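Local atomic coordinates of protein HTP-2 (Caenorhabditis elegans, PDB entry 4TZM), a protein that binds a closure motif of its partner HTP-3 through its HORMA domain and probably acts in assembly of the meiotic chromosome axis. Residues I70-L74 and M171-R176; L92-A96 and I211-D215; L105-V111 and E123-F129; L156-Y161 and H234-G238. One frame throughout, in Å; residues are numbered along the deposited sequence.

From the N terminus, the loop at 70-74 between strands 65-69 and 75-79 opens contact 1, which closes about a hundred residues later on helix 164-185. Helix 84-102 opens contact 2, closed at 211-215, so its loop crosses that of contact 1. Contact 3, the short hairpin 105-111 with 123-129, falls within the spans of both. After it, 156-161 opens contact 4; its partner 234-238 comes last, making it cross contacts 1 and 2. Packing also relates the sites: Ile174 and Met171 meet Leu235 between contacts 1 and 4, and between contacts 2 and 3 Leu105 lies against the Ala96 carbonyl oxygen and Ile108 against its methyl. Contacts 1 and 2 lie on opposite sides of the chain's centre.

Contact 1. Residues I70-L74 and M171-R176; sequences ITENL and MVTIVR
Thr71, whose methyl lies against Val172, has its hydroxyl oxygen gripped by two backbone amides: Asn73 N gives OG1 a hydrogen bond of 3.2 Å, and Leu74 N adds a weak second one. The first bond defines an ST turn. It sits in the loop joining strands 65-69 and 75-79, where Ile70 and Thr71 together face Leu74 as a classic beta bulge, and this loop packs on helix 164-185. The torsion of Thr71 (chi1 76°) places OG1 between the backbone N and carbonyl carbon, where both amides reach it, and thereby turns CG2 toward the helix, 3.6 Å from CG2 of Val172; the two side chains cross at about a right angle. Leu74 reaches past Val172 in the opposite direction, CD2 lying 4.0 Å from Val172 O, while its other branch, CD1, comes 4.0 Å from CG of Arg176. At the exposed margin the extended Arg176 brings its guanidinium alongside the loop, Leu74 CB over one face and Asn73 OD1 near the plane at the edge. On the buried side Trp24 touches Ile70 and Met171. There Ile70 meets Val175 tip to tip, its CD1 tight against CG2 of Val175 at 3.5 Å and beside CG1 at 3.6 Å.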
loop_
_atom_site.group_PDB
_atom_site.type_symbol
_atom_site.label_atom_id
_atom_site.label_comp_id
_atom_site.label_asym_id
_atom_site.label_seq_id
_atom_site.Cartn_x
_atom_site.Cartn_y
_atom_site.Cartn_z
ATOM N N ILE A 70 0.055 -5.317 14.718
ATOM C CA ILE A 70 1.088 -4.348 14.379
ATOM C C ILE A 70 1.714 -3.815 15.659
ATOM O O ILE A 70 2.927 -3.632 15.749
ATOM C CB ILE A 70 0.518 -3.189 13.556
ATOM C CG1 ILE A 70 -0.265 -3.738 12.365
ATOM C CG2 ILE A 70 1.629 -2.258 13.094
ATOM C CD1 ILE A 70 -1.218 -2.750 11.770
ATOM N N THR A 71 0.863 -3.553 16.646
ATOM C CA THR A 71 1.304 -3.275 18.007
ATOM C C THR A 71 0.495 -4.162 18.944
ATOM O O THR A 71 -0.389 -4.891 18.497
ATOM C CB THR A 71 1.129 -1.794 18.396
ATOM O OG1 THR A 71 -0.250 -1.522 18.666
ATOM C CG2 THR A 71 1.608 -0.884 17.280
ATOM N N GLU A 72 0.793 -4.107 20.236
ATOM C CA GLU A 72 0.066 -4.915 21.209
ATOM C C GLU A 72 -1.395 -4.492 21.277
ATOM O O GLU A 72 -2.276 -5.300 21.575
ATOM C CB GLU A 72 0.708 -4.801 22.591
ATOM C CG GLU A 72 2.105 -5.385 22.688
ATOM C CD GLU A 72 2.701 -5.212 24.070
ATOM O OE1 GLU A 72 2.133 -4.438 24.869
ATOM O OE2 GLU A 72 3.734 -5.851 24.361
ATOM N N ASN A 73 -1.640 -3.219 20.983
ATOM C CA ASN A 73 -2.972 -2.633 21.073
ATOM C C ASN A 73 -3.775 -2.773 19.780
ATOM O O ASN A 73 -5.006 -2.747 19.803
ATOM C CB ASN A 73 -2.859 -1.150 21.440
ATOM C CG ASN A 73 -3.911 -0.710 22.439
ATOM O OD1 ASN A 73 -5.091 -0.595 22.107
ATOM N ND2 ASN A 73 -3.483 -0.448 23.670
ATOM N N LEU A 74 -3.075 -2.914 18.657
ATOM C CA LEU A 74 -3.710 -2.832 17.343
ATOM C C LEU A 74 -3.536 -4.095 16.502
ATOM O O LEU A 74 -2.420 -4.582 16.305
ATOM C CB LEU A 74 -3.165 -1.626 16.573
ATOM C CG LEU A 74 -3.673 -1.444 15.141
ATOM C CD1 LEU A 74 -5.137 -1.022 15.128
ATOM C CD2 LEU A 74 -2.809 -0.444 14.384
ATOM N N MET A 171 2.686 3.965 10.111
ATOM C CA MET A 171 2.047 2.703 9.733
ATOM C C MET A 171 0.831 2.420 10.610
ATOM O O MET A 171 -0.208 1.975 10.122
ATOM C CB MET A 171 3.044 1.549 9.825
ATOM C CG MET A 171 2.426 0.171 9.643
ATOM S SD MET A 171 1.593 -0.010 8.054
ATOM C CE MET A 171 2.932 0.331 6.934
ATOM N N VAL A 172 0.972 2.681 11.905
ATOM C CA VAL A 172 -0.129 2.548 12.849
ATOM C C VAL A 172 -1.279 3.486 12.479
ATOM O O VAL A 172 -2.448 3.099 12.525
ATOM C CB VAL A 172 0.350 2.826 14.287
ATOM C CG1 VAL A 172 -0.825 3.149 15.203
ATOM C CG2 VAL A 172 1.151 1.641 14.813
ATOM N N THR A 173 -0.937 4.710 12.090
ATOM C CA THR A 173 -1.929 5.697 11.663
ATOM C C THR A 173 -2.706 5.247 10.424
ATOM O O THR A 173 -3.927 5.397 10.357
ATOM C CB THR A 173 -1.261 7.058 11.368
ATOM O OG1 THR A 173 -0.860 7.665 12.602
ATOM C CG2 THR A 173 -2.220 7.989 10.635
ATOM N N ILE A 174 -1.997 4.693 9.445
ATOM C CA ILE A 174 -2.619 4.272 8.194
ATOM C C ILE A 174 -3.644 3.164 8.435
ATOM O O ILE A 174 -4.781 3.250 7.965
ATOM C CB ILE A 174 -1.564 3.798 7.166
ATOM C CG1 ILE A 174 -0.924 5.004 6.477
ATOM C CG2 ILE A 174 -2.193 2.879 6.124
ATOM C CD1 ILE A 174 0.155 4.640 5.481
ATOM N N VAL A 175 -3.242 2.147 9.194
ATOM C CA VAL A 175 -4.096 0.997 9.473
ATOM C C VAL A 175 -5.301 1.369 10.335
ATOM O O VAL A 175 -6.409 0.876 10.112
ATOM C CB VAL A 175 -3.294 -0.122 10.150
ATOM C CG1 VAL A 175 -4.188 -1.320 10.435
ATOM C CG2 VAL A 175 -2.125 -0.518 9.256
ATOM N N ARG A 176 -5.093 2.255 11.304
ATOM C CA ARG A 176 -6.201 2.769 12.101
ATOM C C ARG A 176 -7.174 3.551 11.228
ATOM O O ARG A 176 -8.384 3.371 11.326
ATOM C CB ARG A 176 -5.693 3.652 13.245
ATOM C CG ARG A 176 -5.366 2.886 14.519
ATOM C CD ARG A 176 -5.212 3.824 15.711
ATOM N NE ARG A 176 -5.517 3.152 16.973
ATOM C CZ ARG A 176 -4.604 2.621 17.781
ATOM N NH1 ARG A 176 -3.317 2.686 17.469
ATOM N NH2 ARG A 176 -4.979 2.028 18.906
#

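Contact 2. Residues L92-A96 and I211-D215; sequences LLRAA and IDGFD
Phe214 extends from CB toward Leu92 and Ala96 of the helix segment 92-96. With chi1 at -65°, CG stands anti to the carbonyl carbon, and the ring extends so that one edge, not a face, arrives at the helix backbone. CE1 makes the approach: it lies 3.6 Å from Leu92 O, which sits in the ring plane, 4.1 Å from Leu92 CD2 and 4.4 Å from Ala96 CB. At the tip, CZ is 4.1 Å from the same Leu92 carbonyl oxygen, whose hydrogen bond comes from Ala96 N inside the helix. Phe214 and Asp215, at the start of strand 214-217, pair in an antiparallel ladder with the bound peptide, in keeping with the way HORMA domains hold a closure motif as an added strand. A type II turn from Ile211 to Phe214 leads into it, with Gly213 third at a phi of 104°, where a side chain would jam against the preceding carbonyl oxygen. Ala95 meets the turn closely: its CB is 3.3 Å from Asp212 O and 3.6 Å from Ile211 CG2. That methyl, anti to the backbone N of Ile211, also lies 3.6 Å from Ala95 O. Leu92 CD2 meets the glycine itself, 3.9 Å from Gly213 O.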
loop_
_atom_site.group_PDB
_atom_site.type_symbol
_atom_site.label_atom_id
_atom_site.label_comp_id
_atom_site.label_asym_id
_atom_site.label_seq_id
_atom_site.Cartn_x
_atom_site.Cartn_y
_atom_site.Cartn_z
ATOM N N LEU A 92 0.456 -11.350 -6.092
ATOM C CA LEU A 92 0.208 -10.114 -6.817
ATOM C C LEU A 92 0.858 -8.948 -6.085
ATOM O O LEU A 92 1.630 -8.188 -6.666
ATOM C CB LEU A 92 -1.290 -9.854 -6.964
ATOM C CG LEU A 92 -2.078 -10.751 -7.905
ATOM C CD1 LEU A 92 -3.548 -10.394 -7.824
ATOM C CD2 LEU A 92 -1.561 -10.571 -9.319
ATOM N N LEU A 93 0.555 -8.839 -4.795
ATOM C CA LEU A 93 1.026 -7.728 -3.984
ATOM C C LEU A 93 2.537 -7.774 -3.805
ATOM O O LEU A 93 3.184 -6.733 -3.732
ATOM C CB LEU A 93 0.329 -7.731 -2.624
ATOM C CG LEU A 93 -1.192 -7.642 -2.715
ATOM C CD1 LEU A 93 -1.820 -7.711 -1.331
ATOM C CD2 LEU A 93 -1.596 -6.367 -3.440
ATOM N N ARG A 94 3.098 -8.981 -3.751
ATOM C CA ARG A 94 4.537 -9.149 -3.576
ATOM C C ARG A 94 5.269 -8.753 -4.852
ATOM O O ARG A 94 6.337 -8.137 -4.804
ATOM C CB ARG A 94 4.878 -10.590 -3.195
ATOM C CG ARG A 94 6.373 -10.863 -3.076
ATOM C CD ARG A 94 6.975 -10.147 -1.872
ATOM N NE ARG A 94 8.429 -10.290 -1.813
ATOM C CZ ARG A 94 9.057 -11.356 -1.322
ATOM N NH1 ARG A 94 8.358 -12.382 -0.851
ATOM N NH2 ARG A 94 10.384 -11.401 -1.308
ATOM N N ALA A 95 4.685 -9.107 -5.993
ATOM C CA ALA A 95 5.262 -8.753 -7.286
ATOM C C ALA A 95 5.328 -7.241 -7.458
ATOM O O ALA A 95 6.335 -6.710 -7.917
ATOM C CB ALA A 95 4.459 -9.377 -8.421
ATOM N N ALA A 96 4.246 -6.559 -7.096
ATOM C CA ALA A 96 4.183 -5.107 -7.213
ATOM C C ALA A 96 5.172 -4.459 -6.251
ATOM O O ALA A 96 5.864 -3.501 -6.603
ATOM C CB ALA A 96 2.776 -4.613 -6.948
ATOM N N ILE A 211 5.664 -6.658 -14.457
ATOM C CA ILE A 211 5.396 -7.191 -13.137
ATOM C C ILE A 211 4.556 -8.462 -13.262
ATOM O O ILE A 211 3.551 -8.493 -13.979
ATOM C CB ILE A 211 4.712 -6.138 -12.251
ATOM C CG1 ILE A 211 5.652 -4.934 -12.094
ATOM C CG2 ILE A 211 4.357 -6.722 -10.893
ATOM C CD1 ILE A 211 5.027 -3.731 -11.441
ATOM N N ASP A 212 5.004 -9.519 -12.589
ATOM C CA ASP A 212 4.355 -10.819 -12.686
ATOM C C ASP A 212 2.929 -10.753 -12.154
ATOM O O ASP A 212 2.695 -10.323 -11.024
ATOM C CB ASP A 212 5.155 -11.882 -11.926
ATOM C CG ASP A 212 4.815 -13.301 -12.370
ATOM O OD1 ASP A 212 4.421 -13.484 -13.544
ATOM O OD2 ASP A 212 4.948 -14.238 -11.554
ATOM N N GLY A 213 1.977 -11.177 -12.978
ATOM C CA GLY A 213 0.583 -11.200 -12.582
ATOM C C GLY A 213 -0.205 -10.062 -13.194
ATOM O O GLY A 213 -1.433 -10.057 -13.163
ATOM N N PHE A 214 0.508 -9.094 -13.758
ATOM C CA PHE A 214 -0.122 -7.915 -14.340
ATOM C C PHE A 214 0.126 -7.842 -15.844
ATOM O O PHE A 214 1.239 -7.548 -16.288
ATOM C CB PHE A 214 0.393 -6.639 -13.666
ATOM C CG PHE A 214 0.033 -6.522 -12.207
ATOM C CD1 PHE A 214 0.807 -7.134 -11.231
ATOM C CD2 PHE A 214 -1.069 -5.777 -11.810
ATOM C CE1 PHE A 214 0.480 -7.016 -9.888
ATOM C CE2 PHE A 214 -1.400 -5.653 -10.470
ATOM C CZ PHE A 214 -0.627 -6.274 -9.509
ATOM N N ASP A 215 -0.915 -8.116 -16.623
ATOM C CA ASP A 215 -0.852 -7.969 -18.072
ATOM C C ASP A 215 -0.860 -6.488 -18.430
ATOM O O ASP A 215 -1.547 -5.697 -17.785
ATOM C CB ASP A 215 -2.029 -8.682 -18.744
ATOM C CG ASP A 215 -2.267 -10.068 -18.182
ATOM O OD1 ASP A 215 -1.271 -10.749 -17.855
ATOM O OD2 ASP A 215 -3.443 -10.476 -18.062
#

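Contact 3. Residues L105-V111 and E123-F129; sequences LKEISLV and EVFSMKF
Lys106, joined to Phe129 across the hairpin, breaks the strand geometry: its phi of -89° and psi of -49° are helix-like. Together with Glu107 it faces Lys200 of the neighbouring strand, a classic beta bulge at the start of an antiparallel hairpin in the central sheet of the HORMA domain. Its carbonyl still pairs regularly, Phe129 N reaching Lys106 O at 2.8 Å. Beyond the bulge, Ile108 with Met127 and Leu110 with Phe125 are hydrogen-bonded pairs, each joined by two backbone bonds, and the strand axes run 163° apart. On the face of Glu107, Ser109 and Val111, the extended Glu107 lies alongside Lys128, pointing the same way. Lys128 NZ stays 4.3 Å from Glu107 OE1, beyond a salt bridge, while OE1 is 3.3 Å from Lys128 CE. OE2 lies 3.2 Å from Ser126 CB and is hydrogen-bonded to Tyr221 OH. The other face is apolar, and Val53 of helix 35-56 packs on Leu110 and Phe125. There the Phe129 ring has Ile108 CG2 at its edge, and CE1 comes 3.8 Å from Leu105 CD2. At the open end of the hairpin a water donates to Phe129 O at 3.1 Å and accepts a weak bond of 3.3 Å from Lys106 NZ.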
loop_
_atom_site.group_PDB
_atom_site.type_symbol
_atom_site.label_atom_id
_atom_site.label_comp_id
_atom_site.label_asym_id
_atom_site.label_seq_id
_atom_site.Cartn_x
_atom_site.Cartn_y
_atom_site.Cartn_z
ATOM N N LEU A 105 7.779 1.081 -9.977
ATOM C CA LEU A 105 6.357 1.184 -9.655
ATOM C C LEU A 105 5.958 2.602 -9.252
ATOM O O LEU A 105 6.474 3.143 -8.276
ATOM C CB LEU A 105 5.992 0.210 -8.533
ATOM C CG LEU A 105 4.504 0.189 -8.187
ATOM C CD1 LEU A 105 3.708 -0.406 -9.339
ATOM C CD2 LEU A 105 4.256 -0.573 -6.896
ATOM N N LYS A 106 5.029 3.193 -10.002
ATOM C CA LYS A 106 4.537 4.542 -9.720
ATOM C C LYS A 106 3.345 4.522 -8.758
ATOM O O LYS A 106 3.322 5.247 -7.758
ATOM C CB LYS A 106 4.152 5.248 -11.027
ATOM C CG LYS A 106 3.440 6.585 -10.854
ATOM C CD LYS A 106 4.358 7.659 -10.290
ATOM C CE LYS A 106 3.655 9.013 -10.223
ATOM N NZ LYS A 106 2.406 8.975 -9.404
ATOM N N GLU A 107 2.366 3.678 -9.061
ATOM C CA GLU A 107 1.150 3.576 -8.266
ATOM C C GLU A 107 0.535 2.189 -8.375
ATOM O O GLU A 107 0.429 1.645 -9.470
ATOM C CB GLU A 107 0.124 4.618 -8.718
ATOM C CG GLU A 107 -1.252 4.432 -8.089
ATOM C CD GLU A 107 -2.289 5.414 -8.605
ATOM O OE1 GLU A 107 -1.920 6.360 -9.332
ATOM O OE2 GLU A 107 -3.482 5.237 -8.280
ATOM N N ILE A 108 0.132 1.611 -7.247
ATOM C CA ILE A 108 -0.711 0.421 -7.293
ATOM C C ILE A 108 -2.055 0.721 -6.637
ATOM O O ILE A 108 -2.117 1.261 -5.529
ATOM C CB ILE A 108 -0.048 -0.805 -6.619
ATOM C CG1 ILE A 108 -1.037 -1.973 -6.586
ATOM C CG2 ILE A 108 0.451 -0.469 -5.222
ATOM C CD1 ILE A 108 -0.449 -3.275 -6.103
ATOM N N SER A 109 -3.134 0.393 -7.339
ATOM C CA SER A 109 -4.468 0.709 -6.852
ATOM C C SER A 109 -5.386 -0.503 -6.811
ATOM O O SER A 109 -5.369 -1.352 -7.710
ATOM C CB SER A 109 -5.101 1.803 -7.714
ATOM O OG SER A 109 -4.440 3.040 -7.527
ATOM N N LEU A 110 -6.171 -0.580 -5.742
ATOM C CA LEU A 110 -7.278 -1.515 -5.662
ATOM C C LEU A 110 -8.509 -0.834 -6.245
ATOM O O LEU A 110 -9.008 0.140 -5.684
ATOM C CB LEU A 110 -7.530 -1.948 -4.219
ATOM C CG LEU A 110 -8.785 -2.797 -4.026
ATOM C CD1 LEU A 110 -8.771 -3.977 -4.985
ATOM C CD2 LEU A 110 -8.906 -3.276 -2.591
ATOM N N VAL A 111 -8.992 -1.347 -7.371
ATOM C CA VAL A 111 -10.045 -0.680 -8.126
ATOM C C VAL A 111 -11.347 -1.475 -8.137
ATOM O O VAL A 111 -11.371 -2.637 -8.541
ATOM C CB VAL A 111 -9.591 -0.426 -9.577
ATOM C CG1 VAL A 111 -10.744 0.089 -10.419
ATOM C CG2 VAL A 111 -8.423 0.547 -9.600
ATOM N N GLU A 123 -15.034 2.904 -6.614
ATOM C CA GLU A 123 -14.207 3.005 -5.413
ATOM C C GLU A 123 -12.748 2.663 -5.722
ATOM O O GLU A 123 -12.469 1.675 -6.403
ATOM C CB GLU A 123 -14.741 2.085 -4.313
ATOM C CG GLU A 123 -13.972 2.159 -3.004
ATOM C CD GLU A 123 -14.737 1.550 -1.843
ATOM O OE1 GLU A 123 -15.682 2.197 -1.337
ATOM O OE2 GLU A 123 -14.394 0.422 -1.436
ATOM N N VAL A 124 -11.823 3.482 -5.227
ATOM C CA VAL A 124 -10.396 3.259 -5.456
ATOM C C VAL A 124 -9.563 3.463 -4.193
ATOM O O VAL A 124 -9.682 4.484 -3.519
ATOM C CB VAL A 124 -9.838 4.198 -6.551
ATOM C CG1 VAL A 124 -8.323 4.080 -6.637
ATOM C CG2 VAL A 124 -10.468 3.893 -7.897
ATOM N N PHE A 125 -8.722 2.484 -3.877
ATOM C CA PHE A 125 -7.699 2.654 -2.855
ATOM C C PHE A 125 -6.328 2.665 -3.521
ATOM O O PHE A 125 -5.873 1.640 -4.029
ATOM C CB PHE A 125 -7.784 1.547 -1.805
ATOM C CG PHE A 125 -8.902 1.735 -0.823
ATOM C CD1 PHE A 125 -10.189 1.316 -1.128
ATOM C CD2 PHE A 125 -8.669 2.337 0.405
ATOM C CE1 PHE A 125 -11.225 1.492 -0.222
ATOM C CE2 PHE A 125 -9.698 2.516 1.316
ATOM C CZ PHE A 125 -10.979 2.092 1.003
ATOM N N SER A 126 -5.677 3.825 -3.524
ATOM C CA SER A 126 -4.438 3.999 -4.277
ATOM C C SER A 126 -3.226 4.234 -3.384
ATOM O O SER A 126 -3.311 4.920 -2.362
ATOM C CB SER A 126 -4.579 5.159 -5.264
ATOM O OG SER A 126 -4.843 6.375 -4.589
ATOM N N MET A 127 -2.099 3.651 -3.775
ATOM C CA MET A 127 -0.833 3.885 -3.094
ATOM C C MET A 127 0.211 4.370 -4.102
ATOM O O MET A 127 0.703 3.595 -4.923
ATOM C CB MET A 127 -0.357 2.615 -2.379
ATOM C CG MET A 127 0.792 2.846 -1.402
ATOM S SD MET A 127 1.194 1.406 -0.383
ATOM C CE MET A 127 -0.433 0.905 0.170
ATOM N N LYS A 128 0.534 5.659 -4.041
ATOM C CA LYS A 128 1.467 6.269 -4.986
ATOM C C LYS A 128 2.843 6.435 -4.359
ATOM O O LYS A 128 2.961 6.759 -3.180
ATOM C CB LYS A 128 0.941 7.622 -5.467
ATOM C CG LYS A 128 -0.386 7.546 -6.205
ATOM C CD LYS A 128 -0.947 8.932 -6.488
ATOM C CE LYS A 128 -2.264 8.851 -7.244
ATOM N NZ LYS A 128 -2.841 10.194 -7.534
ATOM N N PHE A 129 3.883 6.227 -5.157
ATOM C CA PHE A 129 5.233 6.152 -4.618
ATOM C C PHE A 129 6.146 7.287 -5.086
ATOM O O PHE A 129 5.933 7.892 -6.138
ATOM C CB PHE A 129 5.849 4.790 -4.969
ATOM C CG PHE A 129 5.179 3.632 -4.277
ATOM C CD1 PHE A 129 4.077 3.004 -4.844
ATOM C CD2 PHE A 129 5.640 3.182 -3.047
ATOM C CE1 PHE A 129 3.453 1.945 -4.200
ATOM C CE2 PHE A 129 5.023 2.125 -2.399
ATOM C CZ PHE A 129 3.929 1.507 -2.975
HETATM O O HOH W 1 3.779 10.061 -6.560
#

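Contact 4. Residues L156-Y161 and H234-G238; sequences LAQLRY and HLRPG
Arg236 and Tyr161 form the close-packed part of this contact, where Arg236 and Gly238 are buried; Leu159 and His234, partly exposed, lie toward its more open side. Arg236 NE donates to Leu159 O at 2.8 Å, the acceptor tilted 26° from the guanidinium plane, and NH2 adds a weak bond to the same oxygen. NH1 turns back to its own segment, reaching Pro237 O at 2.9 Å. The guanidinium is held further by Gly136 O and by a cation-pi contact with Phe132. One of its faces is covered by Tyr161 N, centred above it, and Arg160 O comes 3.3 Å from Arg236 CG. The Tyr161 ring in turn takes Gly238 CA over a face, a CH-pi contact 4.1 Å from the centroid, with Arg236 O in plane at its edge. The arginine and tyrosine contacts join two connections of the HORMA fold: the chain between helices 153-158 and 164-185 lies on the turn that leads from strand 228-235 into strand 240-248. Toward the rim, leucine carbons meet His234, whose chi1 of 64° folds CG back over its own backbone. Leu159 crosses the ring at about a right angle, a close but local touch, CD2 being 3.4 Å from His234 CD2. Leu156 CD1 lies 3.9 Å from His234 CB.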
loop_
_atom_site.group_PDB
_atom_site.type_symbol
_atom_site.label_atom_id
_atom_site.label_comp_id
_atom_site.label_asym_id
_atom_site.label_seq_id
_atom_site.Cartn_x
_atom_site.Cartn_y
_atom_site.Cartn_z
ATOM N N LEU A 156 5.061 15.675 -0.042
ATOM C CA LEU A 156 5.685 14.398 0.305
ATOM C C LEU A 156 7.145 14.299 -0.142
ATOM O O LEU A 156 7.950 13.620 0.498
ATOM C CB LEU A 156 4.884 13.238 -0.296
ATOM C CG LEU A 156 5.180 11.865 0.310
ATOM C CD1 LEU A 156 4.932 11.894 1.812
ATOM C CD2 LEU A 156 4.355 10.768 -0.357
ATOM N N ALA A 157 7.482 14.971 -1.240
ATOM C CA ALA A 157 8.853 14.971 -1.742
ATOM C C ALA A 157 9.784 15.691 -0.775
ATOM O O ALA A 157 10.937 15.297 -0.598
ATOM C CB ALA A 157 8.918 15.615 -3.118
ATOM N N GLN A 158 9.271 16.747 -0.151
ATOM C CA GLN A 158 10.036 17.529 0.814
ATOM C C GLN A 158 10.132 16.825 2.169
ATOM O O GLN A 158 10.980 17.166 2.993
ATOM C CB GLN A 158 9.406 18.914 1.003
ATOM C CG GLN A 158 9.499 19.845 -0.203
ATOM C CD GLN A 158 8.975 21.243 0.098
ATOM O OE1 GLN A 158 7.953 21.411 0.767
ATOM N NE2 GLN A 158 9.684 22.257 -0.389
ATOM N N LEU A 159 9.259 15.847 2.395
ATOM C CA LEU A 159 9.190 15.169 3.688
ATOM C C LEU A 159 10.452 14.364 4.003
ATOM O O LEU A 159 10.883 13.525 3.212
ATOM C CB LEU A 159 7.971 14.250 3.744
ATOM C CG LEU A 159 7.808 13.567 5.101
ATOM C CD1 LEU A 159 7.748 14.612 6.206
ATOM C CD2 LEU A 159 6.575 12.689 5.121
ATOM N N ARG A 160 11.025 14.623 5.175
ATOM C CA ARG A 160 12.276 14.005 5.606
ATOM C C ARG A 160 12.067 12.616 6.194
ATOM O O ARG A 160 10.992 12.301 6.704
ATOM C CB ARG A 160 12.958 14.879 6.658
ATOM C CG ARG A 160 14.300 15.475 6.266
ATOM C CD ARG A 160 14.925 16.164 7.477
ATOM N NE ARG A 160 15.794 17.284 7.119
ATOM C CZ ARG A 160 16.299 18.141 8.003
ATOM N NH1 ARG A 160 16.019 18.002 9.292
ATOM N NH2 ARG A 160 17.079 19.138 7.604
ATOM N N TYR A 161 13.106 11.790 6.136
ATOM C CA TYR A 161 13.108 10.543 6.886
ATOM C C TYR A 161 13.450 10.860 8.340
ATOM O O TYR A 161 14.505 11.422 8.626
ATOM C CB TYR A 161 14.094 9.531 6.293
ATOM C CG TYR A 161 14.428 8.417 7.254
ATOM C CD1 TYR A 161 13.509 7.414 7.526
ATOM C CD2 TYR A 161 15.657 8.375 7.900
ATOM C CE1 TYR A 161 13.806 6.397 8.411
ATOM C CE2 TYR A 161 15.963 7.361 8.788
ATOM C CZ TYR A 161 15.034 6.377 9.038
ATOM O OH TYR A 161 15.337 5.365 9.922
ATOM N N HIS A 234 0.537 8.595 4.912
ATOM C CA HIS A 234 1.760 8.445 4.138
ATOM C C HIS A 234 2.797 7.598 4.873
ATOM O O HIS A 234 2.647 7.294 6.057
ATOM C CB HIS A 234 2.351 9.816 3.808
ATOM C CG HIS A 234 2.787 10.590 5.012
ATOM N ND1 HIS A 234 1.946 11.441 5.698
ATOM C CD2 HIS A 234 3.976 10.636 5.658
ATOM C CE1 HIS A 234 2.600 11.981 6.711
ATOM N NE2 HIS A 234 3.833 11.510 6.709
ATOM N N LEU A 235 3.845 7.219 4.151
ATOM C CA LEU A 235 4.947 6.439 4.697
ATOM C C LEU A 235 6.254 7.048 4.210
ATOM O O LEU A 235 6.374 7.409 3.039
ATOM C CB LEU A 235 4.839 4.965 4.274
ATOM C CG LEU A 235 3.679 4.152 4.860
ATOM C CD1 LEU A 235 3.513 2.809 4.152
ATOM C CD2 LEU A 235 3.866 3.945 6.355
ATOM N N ARG A 236 7.223 7.191 5.110
ATOM C CA ARG A 236 8.517 7.752 4.739
ATOM C C ARG A 236 9.645 6.966 5.396
ATOM O O ARG A 236 10.195 7.391 6.415
ATOM C CB ARG A 236 8.596 9.237 5.127
ATOM C CG ARG A 236 9.878 9.980 4.702
ATOM C CD ARG A 236 10.165 9.830 3.215
ATOM N NE ARG A 236 11.129 10.809 2.709
ATOM C CZ ARG A 236 12.419 10.561 2.490
ATOM N NH1 ARG A 236 12.926 9.363 2.744
ATOM N NH2 ARG A 236 13.205 11.517 2.017
ATOM N N PRO A 237 9.980 5.797 4.828
ATOM C CA PRO A 237 11.201 5.112 5.259
ATOM C C PRO A 237 12.443 5.803 4.702
ATOM O O PRO A 237 12.349 6.927 4.205
ATOM C CB PRO A 237 11.039 3.700 4.691
ATOM C CG PRO A 237 10.085 3.839 3.571
ATOM C CD PRO A 237 9.162 4.963 3.931
ATOM N N GLY A 238 13.589 5.137 4.785
ATOM C CA GLY A 238 14.855 5.735 4.402
ATOM C C GLY A 238 14.949 6.297 2.993
ATOM O O GLY A 238 15.501 7.379 2.794
#